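Local atomic coordinates of hypothetical protein (Staphylococcus aureus subsp. aureus, PDB entry 1QYI), a protein that is of unknown function but carries a haloacid dehalogenase-like (HAD) domain and so is probably a hydrolase of that superfamily. Residues L24-Y27 with E28-D32; N314-D317 with V318-V321; D323-A326 with D327-S330. All blocks are in the same frame, centred on the assembly; numbering follows the deposited sequence.

Contact 1 (L24-Y27 with E28-D32); sequences LTVY and ELLMD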
loop_
_atom_site.group_PDB
_atom_site.type_symbol
_atom_site.label_atom_id
_atom_site.label_comp_id
_atom_site.label_asym_id
_atom_site.label_seq_id
_atom_site.Cartn_x
_atom_site.Cartn_y
_atom_site.Cartn_z
ATOM N N LEU A 24 -1.334 -7.842 10.849
ATOM C CA LEU A 24 -0.817 -9.194 11.067
ATOM C C LEU A 24 0.691 -9.189 11.248
ATOM O O LEU A 24 1.245 -10.018 11.963
ATOM C CB LEU A 24 -1.150 -10.108 9.888
ATOM C CG LEU A 24 -2.559 -10.673 9.781
ATOM C CD1 LEU A 24 -2.542 -11.823 8.776
ATOM C CD2 LEU A 24 -3.007 -11.182 11.148
ATOM N N THR A 25 1.363 -8.256 10.589
ATOM C CA THR A 25 2.808 -8.193 10.707
ATOM C C THR A 25 3.200 -7.874 12.138
ATOM O O THR A 25 3.931 -8.637 12.774
ATOM C CB THR A 25 3.384 -7.156 9.760
ATOM O OG1 THR A 25 3.176 -7.606 8.416
ATOM C CG2 THR A 25 4.869 -6.980 9.999
ATOM N N VAL A 26 2.695 -6.758 12.646
ATOM C CA VAL A 26 2.976 -6.339 14.010
ATOM C C VAL A 26 2.644 -7.474 14.980
ATOM O O VAL A 26 3.434 -7.812 15.867
ATOM C CB VAL A 26 2.138 -5.093 14.359
ATOM C CG1 VAL A 26 2.540 -4.543 15.716
ATOM C CG2 VAL A 26 2.318 -4.041 13.282
ATOM N N TYR A 27 1.480 -8.083 14.786
ATOM C CA TYR A 27 1.043 -9.178 15.648
ATOM C C TYR A 27 1.976 -10.409 15.579
ATOM O O TYR A 27 2.318 -10.994 16.602
ATOM C CB TYR A 27 -0.411 -9.548 15.292
ATOM C CG TYR A 27 -1.170 -10.302 16.368
ATOM C CD1 TYR A 27 -1.350 -9.765 17.652
ATOM C CD2 TYR A 27 -1.715 -11.557 16.100
ATOM C CE1 TYR A 27 -2.054 -10.474 18.640
ATOM C CE2 TYR A 27 -2.415 -12.268 17.067
ATOM C CZ TYR A 27 -2.581 -11.735 18.330
ATOM O OH TYR A 27 -3.243 -12.486 19.278
ATOM N N GLU A 28 2.400 -10.802 14.385
ATOM C CA GLU A 28 3.287 -11.951 14.281
ATOM C C GLU A 28 4.645 -11.669 14.901
ATOM O O GLU A 28 5.303 -12.566 15.426
ATOM C CB GLU A 28 3.512 -12.336 12.836
ATOM C CG GLU A 28 4.137 -13.703 12.686
ATOM C CD GLU A 28 4.721 -13.912 11.317
ATOM O OE1 GLU A 28 4.219 -13.279 10.349
ATOM O OE2 GLU A 28 5.674 -14.722 11.213
ATOM N N LEU A 29 5.074 -10.422 14.810
ATOM C CA LEU A 29 6.350 -10.012 15.374
ATOM C C LEU A 29 6.234 -9.927 16.897
ATOM O O LEU A 29 7.231 -9.760 17.607
ATOM C CB LEU A 29 6.745 -8.646 14.808
ATOM C CG LEU A 29 7.967 -8.520 13.898
ATOM C CD1 LEU A 29 8.173 -9.778 13.067
ATOM C CD2 LEU A 29 7.757 -7.305 12.992
ATOM N N LEU A 30 5.017 -10.073 17.408
ATOM C CA LEU A 30 4.809 -9.960 18.846
ATOM C C LEU A 30 4.544 -11.260 19.589
ATOM O O LEU A 30 5.069 -11.454 20.686
ATOM C CB LEU A 30 3.666 -8.980 19.097
ATOM C CG LEU A 30 3.872 -7.757 19.977
ATOM C CD1 LEU A 30 5.229 -7.108 19.828
ATOM C CD2 LEU A 30 2.789 -6.803 19.571
HETATM N N MSE A 31 3.751 -12.142 18.984
HETATM C CA MSE A 31 3.376 -13.415 19.600
HETATM C C MSE A 31 4.162 -14.624 19.119
HETATM O O MSE A 31 4.319 -15.585 19.867
HETATM C CB MSE A 31 1.885 -13.705 19.371
HETATM C CG MSE A 31 0.951 -12.545 19.680
HETATM SE SE MSE A 31 1.170 -11.840 21.480
HETATM C CE MSE A 31 -0.606 -12.314 22.147
ATOM N N ASP A 32 4.647 -14.613 17.882
ATOM C CA ASP A 32 5.368 -15.795 17.427
ATOM C C ASP A 32 6.679 -16.050 18.159
ATOM O O ASP A 32 7.461 -15.140 18.425
ATOM C CB ASP A 32 5.626 -15.756 15.925
ATOM C CG ASP A 32 5.970 -17.124 15.372
ATOM O OD1 ASP A 32 7.097 -17.591 15.618
ATOM O OD2 ASP A 32 5.101 -17.748 14.721
#

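Contact 2 (N314-D317 with V318-V321); sequences NKDD and VFIV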
loop_
_atom_site.group_PDB
_atom_site.type_symbol
_atom_site.label_atom_id
_atom_site.label_comp_id
_atom_site.label_asym_id
_atom_site.label_seq_id
_atom_site.Cartn_x
_atom_site.Cartn_y
_atom_site.Cartn_z
ATOM N N ASN A 314 -7.194 14.037 -27.627
ATOM C CA ASN A 314 -8.476 14.720 -27.677
ATOM C C ASN A 314 -9.364 14.215 -26.556
ATOM O O ASN A 314 -9.283 13.055 -26.147
ATOM C CB ASN A 314 -9.188 14.506 -29.019
ATOM C CG ASN A 314 -8.528 15.260 -30.163
ATOM O OD1 ASN A 314 -8.134 16.424 -30.019
ATOM N ND2 ASN A 314 -8.427 14.606 -31.317
ATOM N N LYS A 315 -10.228 15.104 -26.090
ATOM C CA LYS A 315 -11.160 14.837 -25.009
ATOM C C LYS A 315 -12.059 13.614 -25.226
ATOM O O LYS A 315 -12.471 12.974 -24.260
ATOM C CB LYS A 315 -12.020 16.080 -24.804
ATOM C CG LYS A 315 -12.467 16.321 -23.390
ATOM C CD LYS A 315 -11.276 16.482 -22.465
ATOM C CE LYS A 315 -11.597 17.438 -21.315
ATOM N NZ LYS A 315 -12.911 17.134 -20.652
ATOM N N ASP A 316 -12.361 13.286 -26.480
ATOM C CA ASP A 316 -13.233 12.150 -26.767
ATOM C C ASP A 316 -12.534 10.849 -27.086
ATOM O O ASP A 316 -13.184 9.837 -27.361
ATOM C CB ASP A 316 -14.179 12.464 -27.930
ATOM C CG ASP A 316 -15.504 13.017 -27.463
ATOM O OD1 ASP A 316 -15.929 12.664 -26.336
ATOM O OD2 ASP A 316 -16.138 13.776 -28.226
ATOM N N ASP A 317 -11.213 10.852 -27.034
ATOM C CA ASP A 317 -10.480 9.643 -27.385
ATOM C C ASP A 317 -9.905 8.870 -26.193
ATOM O O ASP A 317 -9.541 7.695 -26.313
ATOM C CB ASP A 317 -9.388 10.022 -28.380
ATOM C CG ASP A 317 -9.928 10.870 -29.517
ATOM O OD1 ASP A 317 -11.071 10.607 -29.955
ATOM O OD2 ASP A 317 -9.227 11.793 -29.980
ATOM N N VAL A 318 -9.839 9.530 -25.041
ATOM C CA VAL A 318 -9.330 8.896 -23.840
ATOM C C VAL A 318 -10.150 9.286 -22.620
ATOM O O VAL A 318 -10.406 10.463 -22.380
ATOM C CB VAL A 318 -7.849 9.260 -23.607
ATOM C CG1 VAL A 318 -7.286 8.446 -22.434
ATOM C CG2 VAL A 318 -7.038 9.008 -24.874
ATOM N N PHE A 319 -10.562 8.269 -21.867
ATOM C CA PHE A 319 -11.355 8.414 -20.648
ATOM C C PHE A 319 -10.604 7.754 -19.490
ATOM O O PHE A 319 -10.439 6.525 -19.448
ATOM C CB PHE A 319 -12.701 7.706 -20.789
ATOM C CG PHE A 319 -13.600 8.300 -21.828
ATOM C CD1 PHE A 319 -14.244 9.508 -21.598
ATOM C CD2 PHE A 319 -13.787 7.660 -23.046
ATOM C CE1 PHE A 319 -15.061 10.063 -22.560
ATOM C CE2 PHE A 319 -14.602 8.211 -24.010
ATOM C CZ PHE A 319 -15.238 9.420 -23.767
ATOM N N ILE A 320 -10.166 8.564 -18.541
ATOM C CA ILE A 320 -9.454 8.054 -17.388
ATOM C C ILE A 320 -10.462 7.832 -16.267
ATOM O O ILE A 320 -11.207 8.740 -15.899
ATOM C CB ILE A 320 -8.353 9.030 -16.963
ATOM C CG1 ILE A 320 -7.205 8.943 -17.964
ATOM C CG2 ILE A 320 -7.887 8.714 -15.557
ATOM C CD1 ILE A 320 -6.069 9.911 -17.700
ATOM N N VAL A 321 -10.471 6.604 -15.748
ATOM C CA VAL A 321 -11.377 6.171 -14.684
ATOM C C VAL A 321 -10.614 5.913 -13.391
ATOM O O VAL A 321 -9.907 4.906 -13.247
ATOM C CB VAL A 321 -12.124 4.865 -15.093
ATOM C CG1 VAL A 321 -12.999 4.364 -13.947
ATOM C CG2 VAL A 321 -12.959 5.110 -16.338
#

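Contact 3 (D323-A326 with D327-S330); sequences DSLA and DLLS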
loop_
_atom_site.group_PDB
_atom_site.type_symbol
_atom_site.label_atom_id
_atom_site.label_comp_id
_atom_site.label_asym_id
_atom_site.label_seq_id
_atom_site.Cartn_x
_atom_site.Cartn_y
_atom_site.Cartn_z
ATOM N N ASP A 323 -10.201 7.340 -8.895
ATOM C CA ASP A 323 -10.829 7.917 -7.729
ATOM C C ASP A 323 -9.965 8.997 -7.099
ATOM O O ASP A 323 -10.470 9.875 -6.409
ATOM C CB ASP A 323 -11.097 6.808 -6.713
ATOM C CG ASP A 323 -9.830 6.096 -6.295
ATOM O OD1 ASP A 323 -9.025 5.705 -7.182
ATOM O OD2 ASP A 323 -9.640 5.921 -5.075
ATOM N N SER A 324 -8.661 8.927 -7.329
ATOM C CA SER A 324 -7.759 9.906 -6.749
ATOM C C SER A 324 -7.717 11.176 -7.560
ATOM O O SER A 324 -7.963 11.187 -8.771
ATOM C CB SER A 324 -6.342 9.351 -6.649
ATOM O OG SER A 324 -5.728 9.334 -7.922
ATOM N N LEU A 325 -7.397 12.252 -6.866
ATOM C CA LEU A 325 -7.285 13.550 -7.473
ATOM C C LEU A 325 -6.033 13.578 -8.353
ATOM O O LEU A 325 -6.015 14.236 -9.389
ATOM C CB LEU A 325 -7.189 14.599 -6.372
ATOM C CG LEU A 325 -6.871 16.004 -6.877
ATOM C CD1 LEU A 325 -7.978 16.452 -7.831
ATOM C CD2 LEU A 325 -6.742 16.958 -5.704
ATOM N N ALA A 326 -4.987 12.862 -7.946
ATOM C CA ALA A 326 -3.755 12.829 -8.728
ATOM C C ALA A 326 -4.016 12.312 -10.146
ATOM O O ALA A 326 -3.275 12.638 -11.068
ATOM C CB ALA A 326 -2.710 11.961 -8.037
ATOM N N ASP A 327 -5.062 11.507 -10.321
ATOM C CA ASP A 327 -5.397 10.979 -11.641
ATOM C C ASP A 327 -6.203 11.999 -12.428
ATOM O O ASP A 327 -6.173 12.027 -13.665
ATOM C CB ASP A 327 -6.192 9.676 -11.524
ATOM C CG ASP A 327 -5.316 8.504 -11.146
ATOM O OD1 ASP A 327 -4.204 8.417 -11.691
ATOM O OD2 ASP A 327 -5.724 7.661 -10.321
ATOM N N LEU A 328 -6.932 12.837 -11.702
ATOM C CA LEU A 328 -7.747 13.874 -12.315
ATOM C C LEU A 328 -6.842 14.901 -13.008
ATOM O O LEU A 328 -7.090 15.281 -14.151
ATOM C CB LEU A 328 -8.624 14.534 -11.242
ATOM C CG LEU A 328 -9.482 15.724 -11.672
ATOM C CD1 LEU A 328 -10.783 15.754 -10.883
ATOM C CD2 LEU A 328 -8.676 16.994 -11.455
ATOM N N LEU A 329 -5.792 15.333 -12.313
ATOM C CA LEU A 329 -4.837 16.295 -12.853
ATOM C C LEU A 329 -4.059 15.688 -14.025
ATOM O O LEU A 329 -3.705 16.393 -14.971
ATOM C CB LEU A 329 -3.885 16.758 -11.743
ATOM C CG LEU A 329 -4.200 18.014 -10.901
ATOM C CD1 LEU A 329 -5.685 18.171 -10.634
ATOM C CD2 LEU A 329 -3.425 17.920 -9.593
ATOM N N SER A 330 -3.796 14.381 -13.971
ATOM C CA SER A 330 -3.089 13.702 -15.060
ATOM C C SER A 330 -3.956 13.697 -16.317
ATOM O O SER A 330 -3.440 13.704 -17.430
ATOM C CB SER A 330 -2.756 12.250 -14.689
ATOM O OG SER A 330 -1.731 12.164 -13.712
#

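Contact 1 (L24-Y27 with E28-D32)
Y27 and M31 meet one turn apart in a Met-aromatic contact near the C-terminal end of helix 16-31. M31, modelled as selenomethionine, lays its CG over one face of the Y27 ring, 4.0 Å from the ring centroid and displaced toward the CE1 rim. With its CG anti to the backbone N (chi1 -160°), the tyrosine leans its ring along the helix toward the following turn. The M31 chain then bends, and its SE lies obliquely to the ring, 5.2 Å from the centroid, while I55, R58 and I59 of helix 49-60 also touch Y27. Along another flank T25 and L29 run side by side in the same direction, T25 CG2 being 4.2 Å from L29 CD2; helices 77-93 and 172-195 pack against this pair. T25 OG1 is bonded back to V21 O, and E28 reaches out to a salt bridge with K204. All this belongs to the helical part of the chain, consistent with a helical cap of a HAD enzyme. E28 N to L24 O (2.8 Å) and L29 N to T25 O (2.9 Å) are ordinary helical bonds. Beyond them Y27 O accepts two N-H groups: M31 N lies 3.0 Å from Y27 O, and L30 N, also 3.0 Å from that oxygen, stands above the carbonyl plane. At the outer end of the aromatic pair, M31 CE stops 3.9 Å from Y27 OH.

Contact 2 (N314-D317 with V318-V321)
V318, D317 and F319 carry this contact, which joins a loop turn to the start of strand 318-322. V318 is the most covered of the three. Its CG1 is anti to the backbone N (chi1 -173°), a torsion that leaves CG2 beside that N and turns it back over the D317 peptide, V318 CG2 being 3.2 Å from D317 O. D317 closes the turn and leads into the strand. Its CB lies 3.4 Å from V318 N, and its own N donates to N314 O at 3.1 Å, completing a type I beta turn over N314-D317. The carboxylate of D317 folds back toward N314, but its exact place is doubtful. F319 makes the other approach. Its ring leans back toward the turn beside D316, the two side chains pointing the same way with ring and carboxylate planes 54° apart. F319 CE2 comes to 4.0 Å from D316 O, which sits obliquely to the ring, and F319 CZ is 4.2 Å from D316 OD1; this is van der Waals contact. The two carbonyls near the ring have polar partners beyond it: D316 O accepts from K2 NZ, and K315 O is bonded to T337 OG1. K315 NZ forms a salt bridge with D360. The strand that follows is a central member of the parallel sheet of the HAD-like domain, lying between strands 3-6 and 337-341. D317 and F319 share backbone bonds with K3, V318 and I320 with T337, while the V318 side chain packs on L5 and on L294 of helix 288-295, and F319 rests on F232, T337 and L376.

Contact 3 (D323-A326 with D327-S330)
S324 and D327 face each other at the start of helix 325-334, where S324 is the N-cap. The side chain of D327 can be followed outward. Its CB lies against the serine, 3.6 Å from S324 O. Its CG is turned beside its own backbone N (chi1 -76°), which brings the carboxylate back along the first turn, and D327 CG is 3.4 Å from S324 OG. At the tip the two oxygens part: OD2 is 2.9 Å from S324 OG, a weak bond whose proton is not settled, while OD1 takes a salt bridge from K284. The same serine also accepts from the D327 backbone: D327 N makes weak bonds to S324 OG and S324 O, so the cap is made of several modest grips and no single straight one. Behind it L325 lays CD1 against L328 CD2 at 3.7 Å, the two side chains crossing, and also meets L329 CD1. L329 N to L325 O, at 3.1 Å, is a straighter helical bond. One turn along, S330 OG stands 3.1 Å from A326 O, but its proton can also go to P285 O, its stronger partner. The sequence D323-S324-L325-A326-D327 fits the acidic fourth motif of HAD enzymes, whose aspartates help hold magnesium. D7, probably the first-motif aspartate, lies close to both D323 and D327. Such clustering of carboxylates, with K284 bound to D327 OD1, is consistent with a cation site here, in which the lysine salt bridge would probably hold the D327 carboxylate in its orientation, the weak S324 OG contact at most helping.

Contacts 2 and 3 follow each other through one beta-alpha-beta unit: the strand of contact 2 leads to the helix cap of contact 3, and the helix then leads on to strand 337-341. Their centres are 13 Å apart, and I320 CG2 packs 4.2 Å from D327 O. The acidic cluster of contact 3, with D7 and K284, marks the probable active site, whereas the turn of contact 2 lies at the far end of strand 318-322. Contact 1 belongs to the helical region on the opposite side of the chain's centre, its centre about 36 Å from that of contact 3 and 46 Å from that of contact 2.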